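Local structure of IclR family transcriptional regulator (Brucella abortus, 5WHM) at residues Q109-Y114 / P253-M258; A118-A123 / V232-G237; Y131-Q136 / R145-T150; G155-R160 / S218-L223. The protein probably represses transcription, binding DNA through a helix-turn-helix domain and possibly sensing a small effector with its C-terminal domain of the GAF clan. All blocks are in the same frame, centred on the assembly; numbering follows the deposited sequence.

Contact 1 of 4, residues Q109-Y114 / P253-M258; sequences QVLADY and PRLIEM
R254 NH1 is engaged twice: it forms a salt bridge with D250, one helical turn earlier, and it lies 3.2 Å from CZ of Y114 on the opposing helix. The result is a cation-pi stack between two antiparallel helices, 101-115 and 244-265, which lie beside each other in the C-terminal domain. The guanidinium rests flat on one face of the tyrosine ring, the two planes only 8° apart, and R254 CZ stands 3.3 Å from the ring centroid. A bend in the arginine chain at chi3 (105°) turns its planar end over the ring. D250 is also hydrogen-bonded to Y114 OH, so a single carboxylate ties down both stacked groups and probably limits their rotation. A flat, charged arginine and a tyrosine with a polar end suit this exposed margin. Deeper in, the contact becomes apolar. The axes of the two segments approach only to 10.9 Å, a gap that long side chains can bridge, and L111, with CG anti to its backbone N (178°), reaches into it. Its two methyls divide the work: CD1 lies 4.1 Å from R254 CB, while CD2 meets L255 CD1 at 3.9 Å, crossing that leucine at about a right angle. The same CD2 also packs against the selenium of selenomethionine M258, with L111 CD2 and M258 SE 4.0 Å apart.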
loop_
_atom_site.group_PDB
_atom_site.type_symbol
_atom_site.label_atom_id
_atom_site.label_comp_id
_atom_site.label_asym_id
_atom_site.label_seq_id
_atom_site.Cartn_x
_atom_site.Cartn_y
_atom_site.Cartn_z
ATOM N N GLN C 109 -10.796 8.206 17.763
ATOM C CA GLN C 109 -10.808 9.663 17.708
ATOM C C GLN C 109 -11.129 10.263 19.075
ATOM O O GLN C 109 -10.464 11.211 19.513
ATOM C CB GLN C 109 -11.803 10.133 16.648
ATOM C CG GLN C 109 -11.815 11.639 16.419
ATOM C CD GLN C 109 -10.519 12.137 15.820
ATOM O OE1 GLN C 109 -10.223 11.868 14.666
ATOM N NE2 GLN C 109 -9.740 12.868 16.606
ATOM N N VAL C 110 -12.118 9.700 19.781
ATOM C CA VAL C 110 -12.463 10.163 21.128
ATOM C C VAL C 110 -11.263 10.055 22.065
ATOM O O VAL C 110 -10.977 10.977 22.839
ATOM C CB VAL C 110 -13.675 9.374 21.667
ATOM C CG1 VAL C 110 -13.911 9.669 23.162
ATOM C CG2 VAL C 110 -14.920 9.691 20.842
ATOM N N LEU C 111 -10.543 8.933 22.016
ATOM C CA LEU C 111 -9.386 8.780 22.893
ATOM C C LEU C 111 -8.264 9.728 22.494
ATOM O O LEU C 111 -7.649 10.373 23.354
ATOM C CB LEU C 111 -8.896 7.340 22.883
ATOM C CG LEU C 111 -7.645 7.122 23.754
ATOM C CD1 LEU C 111 -7.892 7.565 25.232
ATOM C CD2 LEU C 111 -7.174 5.701 23.691
ATOM N N ALA C 112 -7.978 9.816 21.184
ATOM C CA ALA C 112 -6.959 10.742 20.697
ATOM C C ALA C 112 -7.279 12.187 21.089
ATOM O O ALA C 112 -6.379 12.932 21.484
ATOM C CB ALA C 112 -6.802 10.611 19.169
ATOM N N ASP C 113 -8.551 12.603 20.978
ATOM C CA ASP C 113 -8.927 13.963 21.357
ATOM C C ASP C 113 -8.724 14.173 22.851
ATOM O O ASP C 113 -8.161 15.187 23.274
ATOM C CB ASP C 113 -10.387 14.260 20.996
ATOM C CG ASP C 113 -10.629 14.384 19.480
ATOM O OD1 ASP C 113 -9.658 14.449 18.672
ATOM O OD2 ASP C 113 -11.826 14.395 19.109
ATOM N N TYR C 114 -9.178 13.214 23.665
ATOM C CA TYR C 114 -8.995 13.315 25.109
ATOM C C TYR C 114 -7.522 13.364 25.488
ATOM O O TYR C 114 -7.119 14.157 26.349
ATOM C CB TYR C 114 -9.662 12.147 25.824
ATOM C CG TYR C 114 -9.240 12.105 27.273
ATOM C CD1 TYR C 114 -9.743 13.035 28.184
ATOM C CD2 TYR C 114 -8.293 11.184 27.722
ATOM C CE1 TYR C 114 -9.342 13.023 29.518
ATOM C CE2 TYR C 114 -7.880 11.172 29.057
ATOM C CZ TYR C 114 -8.416 12.091 29.940
ATOM O OH TYR C 114 -8.015 12.075 31.243
ATOM N N PRO C 253 -5.880 2.406 31.160
ATOM C CA PRO C 253 -7.260 1.963 31.449
ATOM C C PRO C 253 -8.287 2.421 30.415
ATOM O O PRO C 253 -9.135 1.620 29.997
ATOM C CB PRO C 253 -7.520 2.561 32.846
ATOM C CG PRO C 253 -6.169 2.521 33.492
ATOM C CD PRO C 253 -5.205 2.894 32.388
ATOM N N ARG C 254 -8.229 3.675 29.969
ATOM C CA ARG C 254 -9.129 4.107 28.897
ATOM C C ARG C 254 -8.908 3.314 27.615
ATOM O O ARG C 254 -9.861 3.034 26.879
ATOM C CB ARG C 254 -8.946 5.594 28.611
ATOM C CG ARG C 254 -9.382 6.477 29.731
ATOM C CD ARG C 254 -8.898 7.876 29.477
ATOM N NE ARG C 254 -9.992 8.724 29.052
ATOM C CZ ARG C 254 -10.603 9.592 29.846
ATOM N NH1 ARG C 254 -10.204 9.741 31.098
ATOM N NH2 ARG C 254 -11.598 10.317 29.373
ATOM N N LEU C 255 -7.661 2.969 27.315
ATOM C CA LEU C 255 -7.414 2.222 26.080
ATOM C C LEU C 255 -7.982 0.813 26.193
ATOM O O LEU C 255 -8.516 0.269 25.216
ATOM C CB LEU C 255 -5.913 2.204 25.773
ATOM C CG LEU C 255 -5.396 1.509 24.509
ATOM C CD1 LEU C 255 -6.087 2.037 23.217
ATOM C CD2 LEU C 255 -3.885 1.685 24.421
ATOM N N ILE C 256 -7.881 0.216 27.392
ATOM C CA ILE C 256 -8.446 -1.112 27.631
ATOM C C ILE C 256 -9.954 -1.090 27.439
ATOM O O ILE C 256 -10.532 -2.012 26.853
ATOM C CB ILE C 256 -8.076 -1.608 29.036
ATOM C CG1 ILE C 256 -6.580 -1.932 29.123
ATOM C CG2 ILE C 256 -8.961 -2.821 29.467
ATOM C CD1 ILE C 256 -6.131 -2.157 30.624
ATOM N N GLU C 257 -10.615 -0.047 27.949
ATOM C CA GLU C 257 -12.058 0.067 27.780
ATOM C C GLU C 257 -12.423 0.274 26.311
ATOM O O GLU C 257 -13.421 -0.276 25.837
ATOM C CB GLU C 257 -12.595 1.214 28.637
ATOM C CG GLU C 257 -14.091 1.452 28.499
ATOM C CD GLU C 257 -14.947 0.252 28.916
ATOM O OE1 GLU C 257 -14.445 -0.639 29.647
ATOM O OE2 GLU C 257 -16.134 0.209 28.511
HETATM N N MSE C 258 -11.634 1.064 25.594
HETATM C CA MSE C 258 -11.860 1.293 24.146
HETATM C C MSE C 258 -11.787 -0.015 23.372
HETATM O O MSE C 258 -12.660 -0.317 22.562
HETATM C CB MSE C 258 -10.846 2.288 23.573
HETATM C CG MSE C 258 -11.186 2.760 22.090
HETATM SE SE MSE C 258 -9.614 3.583 21.300
HETATM C CE MSE C 258 -8.599 1.987 20.792
#

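Contact 2 of 4, residues A118-A123 / V232-G237; sequences AVAMAA and VFNCGG. With ACY (acetic acid), chain J.
Strands 118-123 and 232-237 run antiparallel, the axes of the two segments 4.7 Å apart at closest, with A120/N234 and A122/V232 as hydrogen-bonded pairs and V119/C235 and M121/F233 as non-hydrogen-bonded ones. On the face bearing M121 and F233, the two side chains lie alongside each other, M121 CG 3.5 Å from F233 CE2. The selenium of this selenomethionine stands 4.6 Å from the ring centroid in an oblique Met-aromatic contact. On the other face, N234 needs a small partner: A120 CB comes within 3.2 Å of N234 OD1. With chi1 at 72°, the amide folds back over its own backbone, and OD1 takes a weak bond from A120 N as well as a hydrogen bond from a water that also donates to A118 O. The amide's other end, ND2, donates to oxygen O of a bound acetic acid at 3.2 Å and is hydrogen-bonded to Y131 OH, so this buried amide is satisfied at both ends. Strands 128-135 and 216-225 flank the pair within the sheet. Helices 101-115 and 244-265 cover the face with V119, F233 and C235, whereas helix 157-165 packs against V232 and N234 on the reverse.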
loop_
_atom_site.group_PDB
_atom_site.type_symbol
_atom_site.label_atom_id
_atom_site.label_comp_id
_atom_site.label_asym_id
_atom_site.label_seq_id
_atom_site.Cartn_x
_atom_site.Cartn_y
_atom_site.Cartn_z
ATOM N N ALA C 118 -1.634 10.673 19.403
ATOM C CA ALA C 118 -2.011 9.773 18.314
ATOM C C ALA C 118 -2.447 8.392 18.824
ATOM O O ALA C 118 -1.815 7.804 19.711
ATOM C CB ALA C 118 -0.846 9.625 17.338
ATOM N N VAL C 119 -3.535 7.874 18.254
ATOM C CA VAL C 119 -4.036 6.529 18.531
ATOM C C VAL C 119 -3.962 5.745 17.223
ATOM O O VAL C 119 -4.378 6.256 16.172
ATOM C CB VAL C 119 -5.472 6.561 19.087
ATOM C CG1 VAL C 119 -6.039 5.176 19.313
ATOM C CG2 VAL C 119 -5.501 7.388 20.438
ATOM N N ALA C 120 -3.402 4.531 17.281
ATOM C CA ALA C 120 -3.158 3.748 16.071
ATOM C C ALA C 120 -3.677 2.329 16.256
ATOM O O ALA C 120 -3.861 1.842 17.385
ATOM C CB ALA C 120 -1.659 3.719 15.682
HETATM N N MSE C 121 -3.909 1.678 15.119
HETATM C CA MSE C 121 -4.252 0.277 15.056
HETATM C C MSE C 121 -3.204 -0.440 14.165
HETATM O O MSE C 121 -2.896 0.048 13.087
HETATM C CB MSE C 121 -5.659 0.088 14.498
HETATM C CG MSE C 121 -6.084 -1.359 14.371
HETATM SE SE MSE C 121 -7.888 -1.511 13.610
HETATM C CE MSE C 121 -7.619 -0.770 11.791
ATOM N N ALA C 122 -2.650 -1.553 14.658
ATOM C CA ALA C 122 -1.507 -2.208 14.028
ATOM C C ALA C 122 -1.698 -3.719 14.051
ATOM O O ALA C 122 -2.452 -4.249 14.870
ATOM C CB ALA C 122 -0.187 -1.850 14.735
ATOM N N ALA C 123 -0.994 -4.413 13.144
ATOM C CA ALA C 123 -0.904 -5.870 13.178
ATOM C C ALA C 123 0.504 -6.284 12.742
ATOM O O ALA C 123 1.233 -5.517 12.101
ATOM C CB ALA C 123 -1.963 -6.532 12.274
ATOM N N VAL C 232 -3.660 -4.645 17.497
ATOM C CA VAL C 232 -3.149 -3.969 18.686
ATOM C C VAL C 232 -3.449 -2.490 18.532
ATOM O O VAL C 232 -3.235 -1.923 17.451
ATOM C CB VAL C 232 -1.637 -4.187 18.893
ATOM C CG1 VAL C 232 -1.237 -3.612 20.258
ATOM C CG2 VAL C 232 -1.264 -5.670 18.780
ATOM N N PHE C 233 -3.936 -1.866 19.611
ATOM C CA PHE C 233 -4.221 -0.439 19.622
ATOM C C PHE C 233 -3.247 0.260 20.548
ATOM O O PHE C 233 -2.920 -0.259 21.618
ATOM C CB PHE C 233 -5.675 -0.188 20.034
ATOM C CG PHE C 233 -6.661 -0.828 19.092
ATOM C CD1 PHE C 233 -6.987 -2.185 19.222
ATOM C CD2 PHE C 233 -7.197 -0.102 18.021
ATOM C CE1 PHE C 233 -7.863 -2.808 18.285
ATOM C CE2 PHE C 233 -8.081 -0.700 17.110
ATOM C CZ PHE C 233 -8.430 -2.054 17.252
ATOM N N ASN C 234 -2.729 1.411 20.133
ATOM C CA ASN C 234 -1.829 2.118 21.030
ATOM C C ASN C 234 -2.219 3.585 21.116
ATOM O O ASN C 234 -3.075 4.092 20.383
ATOM C CB ASN C 234 -0.339 1.976 20.632
ATOM C CG ASN C 234 0.037 2.769 19.372
ATOM O OD1 ASN C 234 -0.788 3.442 18.759
ATOM N ND2 ASN C 234 1.312 2.687 18.986
ATOM N N CYS C 235 -1.583 4.257 22.064
ATOM C CA CYS C 235 -1.766 5.686 22.240
ATOM C C CYS C 235 -0.428 6.181 22.752
ATOM O O CYS C 235 0.074 5.663 23.757
ATOM C CB CYS C 235 -2.897 5.975 23.220
ATOM S SG CYS C 235 -3.124 7.759 23.535
ATOM N N GLY C 236 0.173 7.133 22.056
ATOM C CA GLY C 236 1.548 7.463 22.390
ATOM C C GLY C 236 1.854 8.849 21.885
ATOM O O GLY C 236 1.063 9.452 21.159
ATOM N N GLY C 237 3.009 9.362 22.296
ATOM C CA GLY C 237 3.407 10.690 21.901
ATOM C C GLY C 237 4.597 11.189 22.688
ATOM O O GLY C 237 5.315 10.418 23.326
HETATM C C ACY J . 4.970 2.435 20.483
HETATM O O ACY J . 3.981 1.662 20.399
HETATM O OXT ACY J . 5.914 2.295 21.309
HETATM C CH3 ACY J . 5.036 3.599 19.533
HETATM O O HOH W 1 -0.200 5.994 18.533
HETATM O O HOH W 2 0.921 11.708 19.663
#

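Contact 3 of 4, residues Y131-Q136 / R145-T150; sequences YLDVVQ and RQIGST
A chi1 of -89° lays the Y131 ring across the R145 side chain, whose own chi1 of -68° brings CB to 3.6 Å from Y131 CE2. The approach is oblique and made by the aliphatic part of the arginine, while its NE is buried with no partner in the model. At the Y131 backbone, two bonds join the segments: Y131 N donates to S149 O at 2.9 Å, nearly straight, and G148 N donates to Y131 O at 2.8 Å. The partner is a type II beta turn from Q146 to S149; G148 sits where the backbone angles call for glycine, and Q146 O accepts both from S149 OG, in the carbonyl plane at 2.6 Å, and from S149 N. I147 reaches along 131-136, its CD1 3.7 Å from L132 O, a branched apolar chain suited to a buried backbone surface. V134 CG2 meets R145 O at 3.5 Å. L132 and D133 both face M121, a classic beta bulge where the strand turns a corner. D133 carries salt bridges to R101 and to R145 of the second subunit, placing the contact at the dimer interface. Strand 118-125 lies alongside, and helix 101-115 packs against D133 and V135.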
loop_
_atom_site.group_PDB
_atom_site.type_symbol
_atom_site.label_atom_id
_atom_site.label_comp_id
_atom_site.label_asym_id
_atom_site.label_seq_id
_atom_site.Cartn_x
_atom_site.Cartn_y
_atom_site.Cartn_z
ATOM N N TYR C 131 1.264 -0.325 10.797
ATOM C CA TYR C 131 0.121 0.546 11.108
ATOM C C TYR C 131 -0.984 0.415 10.040
ATOM O O TYR C 131 -0.752 0.708 8.860
ATOM C CB TYR C 131 0.611 1.983 11.181
ATOM C CG TYR C 131 1.083 2.436 12.561
ATOM C CD1 TYR C 131 1.327 1.529 13.584
ATOM C CD2 TYR C 131 1.211 3.776 12.837
ATOM C CE1 TYR C 131 1.731 1.966 14.850
ATOM C CE2 TYR C 131 1.603 4.217 14.076
ATOM C CZ TYR C 131 1.872 3.316 15.077
ATOM O OH TYR C 131 2.252 3.818 16.307
ATOM N N LEU C 132 -2.189 0.015 10.457
ATOM C CA LEU C 132 -3.352 -0.070 9.574
ATOM C C LEU C 132 -4.179 1.205 9.576
ATOM O O LEU C 132 -4.850 1.517 8.571
ATOM C CB LEU C 132 -4.248 -1.237 10.005
ATOM C CG LEU C 132 -3.491 -2.528 10.336
ATOM C CD1 LEU C 132 -4.412 -3.621 10.925
ATOM C CD2 LEU C 132 -2.814 -3.017 9.051
ATOM N N ASP C 133 -4.142 1.946 10.681
ATOM C CA ASP C 133 -4.914 3.164 10.819
ATOM C C ASP C 133 -4.280 3.974 11.948
ATOM O O ASP C 133 -3.680 3.406 12.873
ATOM C CB ASP C 133 -6.412 2.901 11.088
ATOM C CG ASP C 133 -7.280 4.090 10.664
ATOM O OD1 ASP C 133 -8.510 4.061 10.833
ATOM O OD2 ASP C 133 -6.723 5.075 10.121
ATOM N N VAL C 134 -4.336 5.291 11.805
ATOM C CA VAL C 134 -3.776 6.245 12.758
ATOM C C VAL C 134 -4.726 7.425 12.806
ATOM O O VAL C 134 -5.124 7.952 11.760
ATOM C CB VAL C 134 -2.374 6.770 12.373
ATOM C CG1 VAL C 134 -1.813 7.655 13.508
ATOM C CG2 VAL C 134 -1.431 5.672 12.041
ATOM N N VAL C 135 -5.054 7.869 14.007
ATOM C CA VAL C 135 -5.904 9.029 14.217
ATOM C C VAL C 135 -5.181 9.947 15.185
ATOM O O VAL C 135 -4.639 9.484 16.194
ATOM C CB VAL C 135 -7.280 8.609 14.762
ATOM C CG1 VAL C 135 -7.960 9.752 15.439
ATOM C CG2 VAL C 135 -8.139 8.069 13.621
ATOM N N GLN C 136 -5.151 11.236 14.872
ATOM C CA GLN C 136 -4.533 12.225 15.736
ATOM C C GLN C 136 -5.596 13.058 16.432
ATOM O O GLN C 136 -6.645 13.370 15.849
ATOM C CB GLN C 136 -3.607 13.127 14.940
ATOM C CG GLN C 136 -2.494 12.346 14.348
ATOM C CD GLN C 136 -1.141 12.940 14.645
ATOM O OE1 GLN C 136 -0.128 12.232 14.637
ATOM N NE2 GLN C 136 -1.108 14.248 14.889
ATOM N N ARG C 145 2.317 9.184 11.817
ATOM C CA ARG C 145 2.914 7.990 11.224
ATOM C C ARG C 145 1.993 7.462 10.124
ATOM O O ARG C 145 0.768 7.597 10.188
ATOM C CB ARG C 145 3.189 6.918 12.285
ATOM C CG ARG C 145 4.317 7.336 13.264
ATOM C CD ARG C 145 4.902 6.186 14.061
ATOM N NE ARG C 145 5.494 5.149 13.223
ATOM C CZ ARG C 145 6.738 5.179 12.742
ATOM N NH1 ARG C 145 7.538 6.210 13.004
ATOM N NH2 ARG C 145 7.179 4.168 11.988
ATOM N N GLN C 146 2.584 6.892 9.096
ATOM C CA GLN C 146 1.807 6.665 7.892
ATOM C C GLN C 146 1.207 5.248 7.857
ATOM O O GLN C 146 1.667 4.323 8.524
ATOM C CB GLN C 146 2.683 6.902 6.659
ATOM C CG GLN C 146 3.259 8.297 6.561
ATOM C CD GLN C 146 2.185 9.305 6.218
ATOM O OE1 GLN C 146 1.575 9.212 5.155
ATOM N NE2 GLN C 146 1.924 10.255 7.124
ATOM N N ILE C 147 0.179 5.094 7.024
ATOM C CA ILE C 147 -0.492 3.815 6.826
ATOM C C ILE C 147 0.495 2.860 6.160
ATOM O O ILE C 147 0.973 3.127 5.053
ATOM C CB ILE C 147 -1.746 4.007 5.950
ATOM C CG1 ILE C 147 -2.642 5.097 6.539
ATOM C CG2 ILE C 147 -2.515 2.698 5.769
ATOM C CD1 ILE C 147 -3.143 4.764 7.901
ATOM N N GLY C 148 0.774 1.728 6.802
ATOM C CA GLY C 148 1.756 0.801 6.276
ATOM C C GLY C 148 3.179 1.021 6.755
ATOM O O GLY C 148 4.042 0.209 6.429
ATOM N N SER C 149 3.460 2.104 7.496
ATOM C CA SER C 149 4.742 2.232 8.171
ATOM C C SER C 149 4.832 1.166 9.255
ATOM O O SER C 149 3.815 0.632 9.710
ATOM C CB SER C 149 4.907 3.617 8.817
ATOM O OG SER C 149 3.908 3.821 9.807
ATOM N N THR C 150 6.055 0.884 9.700
ATOM C CA THR C 150 6.274 -0.204 10.635
ATOM C C THR C 150 7.037 0.273 11.869
ATOM O O THR C 150 7.719 1.299 11.847
ATOM C CB THR C 150 7.047 -1.351 9.998
ATOM O OG1 THR C 150 8.314 -0.859 9.559
ATOM C CG2 THR C 150 6.267 -1.951 8.781
HETATM O O HOH W 3 1.179 9.085 14.530
#

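Contact 4 of 4, residues G155-R160 / S218-L223; sequences GSSVGR and SVAVPL. With ACY (acetic acid), chain J.
S157, at the start of helix 157-165, meets strand 216-225 most closely: its OG stands 2.7 Å from S218 OG and 3.2 Å from A220 CB. Small residues suit this spot, since the helix end sits almost on the strand, and a methyl is all that A220 places against S157 OG. The contact slackens at V158, whose CG1 only brushes A220 CB at 4.2 Å, and then opens as V221 and P222 carry the strand away from the helix. The residues that touch are all buried; the looser end runs on to the partly exposed P222 and L223. Beside the close part sits a bound acetic acid, probably from the crystallisation liquor. Its OXT accepts from S157 N at 2.8 Å, the N-H pointing almost straight at it. Its other oxygen, O, takes bonds from S157 OG at 2.7 Å, V158 N at 3.2 Å and N234 ND2 of the neighbouring strand, with S218 OG near enough for a weak further one. With chi1 at 86°, S157 turns its hydroxyl toward both the strand and the carboxyl group. One residue earlier, S156 is the N-cap: its OG accepts from G159 N at 3.0 Å, and glycine fits because a side chain there would run into that hydroxyl. The cap uses up G159 N-H, while the N-H groups of S157 and V158 turn to the acetic acid. Backbone donors at a helix N-terminus, backed by hydroxyls, would favour a negative charge, so this corner probably suits a small carboxylate, consistent with the organic-acid effectors of some IclR relatives.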
loop_
_atom_site.group_PDB
_atom_site.type_symbol
_atom_site.label_atom_id
_atom_site.label_comp_id
_atom_site.label_asym_id
_atom_site.label_seq_id
_atom_site.Cartn_x
_atom_site.Cartn_y
_atom_site.Cartn_z
ATOM N N GLY C 155 10.763 -3.382 21.084
ATOM C CA GLY C 155 10.898 -2.187 21.901
ATOM C C GLY C 155 9.697 -1.258 21.874
ATOM O O GLY C 155 9.651 -0.286 22.638
ATOM N N SER C 156 8.729 -1.539 21.003
ATOM C CA SER C 156 7.535 -0.718 20.880
ATOM C C SER C 156 6.418 -1.253 21.763
ATOM O O SER C 156 6.291 -2.455 21.972
ATOM C CB SER C 156 7.033 -0.659 19.431
ATOM O OG SER C 156 6.688 -1.954 18.944
ATOM N N SER C 157 5.558 -0.346 22.226
ATOM C CA SER C 157 4.397 -0.810 22.966
ATOM C C SER C 157 3.526 -1.734 22.107
ATOM O O SER C 157 3.017 -2.755 22.600
ATOM C CB SER C 157 3.614 0.390 23.517
ATOM O OG SER C 157 2.683 0.915 22.594
ATOM N N VAL C 158 3.361 -1.414 20.815
ATOM C CA VAL C 158 2.495 -2.243 19.980
ATOM C C VAL C 158 3.078 -3.643 19.818
ATOM O O VAL C 158 2.341 -4.632 19.879
ATOM C CB VAL C 158 2.227 -1.588 18.611
ATOM C CG1 VAL C 158 1.131 -0.557 18.745
ATOM C CG2 VAL C 158 3.499 -0.971 18.007
ATOM N N GLY C 159 4.397 -3.746 19.612
ATOM C CA GLY C 159 5.020 -5.063 19.470
ATOM C C GLY C 159 4.940 -5.899 20.734
ATOM O O GLY C 159 4.746 -7.120 20.676
ATOM N N ARG C 160 5.121 -5.258 21.894
ATOM C CA ARG C 160 5.067 -5.960 23.170
ATOM C C ARG C 160 3.677 -6.520 23.435
ATOM O O ARG C 160 3.524 -7.674 23.855
ATOM C CB ARG C 160 5.488 -5.005 24.294
ATOM C CG ARG C 160 6.990 -4.729 24.275
ATOM C CD ARG C 160 7.387 -3.486 25.024
ATOM N NE ARG C 160 8.836 -3.397 25.164
ATOM C CZ ARG C 160 9.464 -2.497 25.916
ATOM N NH1 ARG C 160 8.764 -1.591 26.601
ATOM N NH2 ARG C 160 10.787 -2.508 25.983
ATOM N N SER C 218 4.401 5.461 25.166
ATOM C CA SER C 218 3.210 4.911 24.553
ATOM C C SER C 218 2.742 3.696 25.338
ATOM O O SER C 218 3.519 3.070 26.080
ATOM C CB SER C 218 3.518 4.556 23.079
ATOM O OG SER C 218 2.624 3.592 22.580
ATOM N N VAL C 219 1.449 3.411 25.223
ATOM C CA VAL C 219 0.831 2.269 25.898
ATOM C C VAL C 219 0.019 1.549 24.837
ATOM O O VAL C 219 -0.532 2.192 23.945
ATOM C CB VAL C 219 -0.069 2.705 27.078
ATOM C CG1 VAL C 219 -1.164 3.669 26.612
ATOM C CG2 VAL C 219 -0.688 1.503 27.820
ATOM N N ALA C 220 -0.056 0.222 24.921
ATOM C CA ALA C 220 -0.760 -0.536 23.883
ATOM C C ALA C 220 -1.561 -1.663 24.510
ATOM O O ALA C 220 -1.205 -2.187 25.582
ATOM C CB ALA C 220 0.210 -1.121 22.829
ATOM N N VAL C 221 -2.653 -2.018 23.839
ATOM C CA VAL C 221 -3.576 -3.053 24.312
ATOM C C VAL C 221 -3.930 -3.943 23.129
ATOM O O VAL C 221 -4.379 -3.426 22.089
ATOM C CB VAL C 221 -4.851 -2.447 24.916
ATOM C CG1 VAL C 221 -5.897 -3.527 25.174
ATOM C CG2 VAL C 221 -4.533 -1.683 26.218
ATOM N N PRO C 222 -3.761 -5.258 23.221
ATOM C CA PRO C 222 -4.056 -6.121 22.072
ATOM C C PRO C 222 -5.512 -6.576 22.072
ATOM O O PRO C 222 -6.220 -6.511 23.077
ATOM C CB PRO C 222 -3.107 -7.306 22.292
ATOM C CG PRO C 222 -3.093 -7.445 23.840
ATOM C CD PRO C 222 -3.266 -6.028 24.381
ATOM N N LEU C 223 -5.960 -7.026 20.907
ATOM C CA LEU C 223 -7.294 -7.595 20.761
ATOM C C LEU C 223 -7.195 -8.815 19.853
ATOM O O LEU C 223 -6.704 -8.703 18.728
ATOM C CB LEU C 223 -8.252 -6.562 20.164
ATOM C CG LEU C 223 -9.581 -7.081 19.627
ATOM C CD1 LEU C 223 -10.426 -7.568 20.795
ATOM C CD2 LEU C 223 -10.271 -5.984 18.874
HETATM C C ACY J . 4.970 2.435 20.483
HETATM O O ACY J . 3.981 1.662 20.399
HETATM O OXT ACY J . 5.914 2.295 21.309
HETATM C CH3 ACY J . 5.036 3.599 19.533
#

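Overall arrangement
All four contacts are built around one antiparallel sheet in the C-terminal domain. Contact 2 lies at its middle, about 8 Å from contacts 3 and 4 and about 10 Å from contact 1 (between centres). Contact 1 packs on one face of the sheet, where L111 meets V119 and M258 meets F233. Contact 4 brings helix 157-165 against the other face, joined to contact 2 by backbone pairing of V221 with F233. Contact 3 lies beyond strand 118-125, where strand 128-135 meets a loop, and reaches the second subunit. Contacts 2 and 4 bond the acetic acid, and Y131 of contact 3, though without touching contact 4, comes within about 4 Å of it (nearest atoms), marking a possible effector pocket.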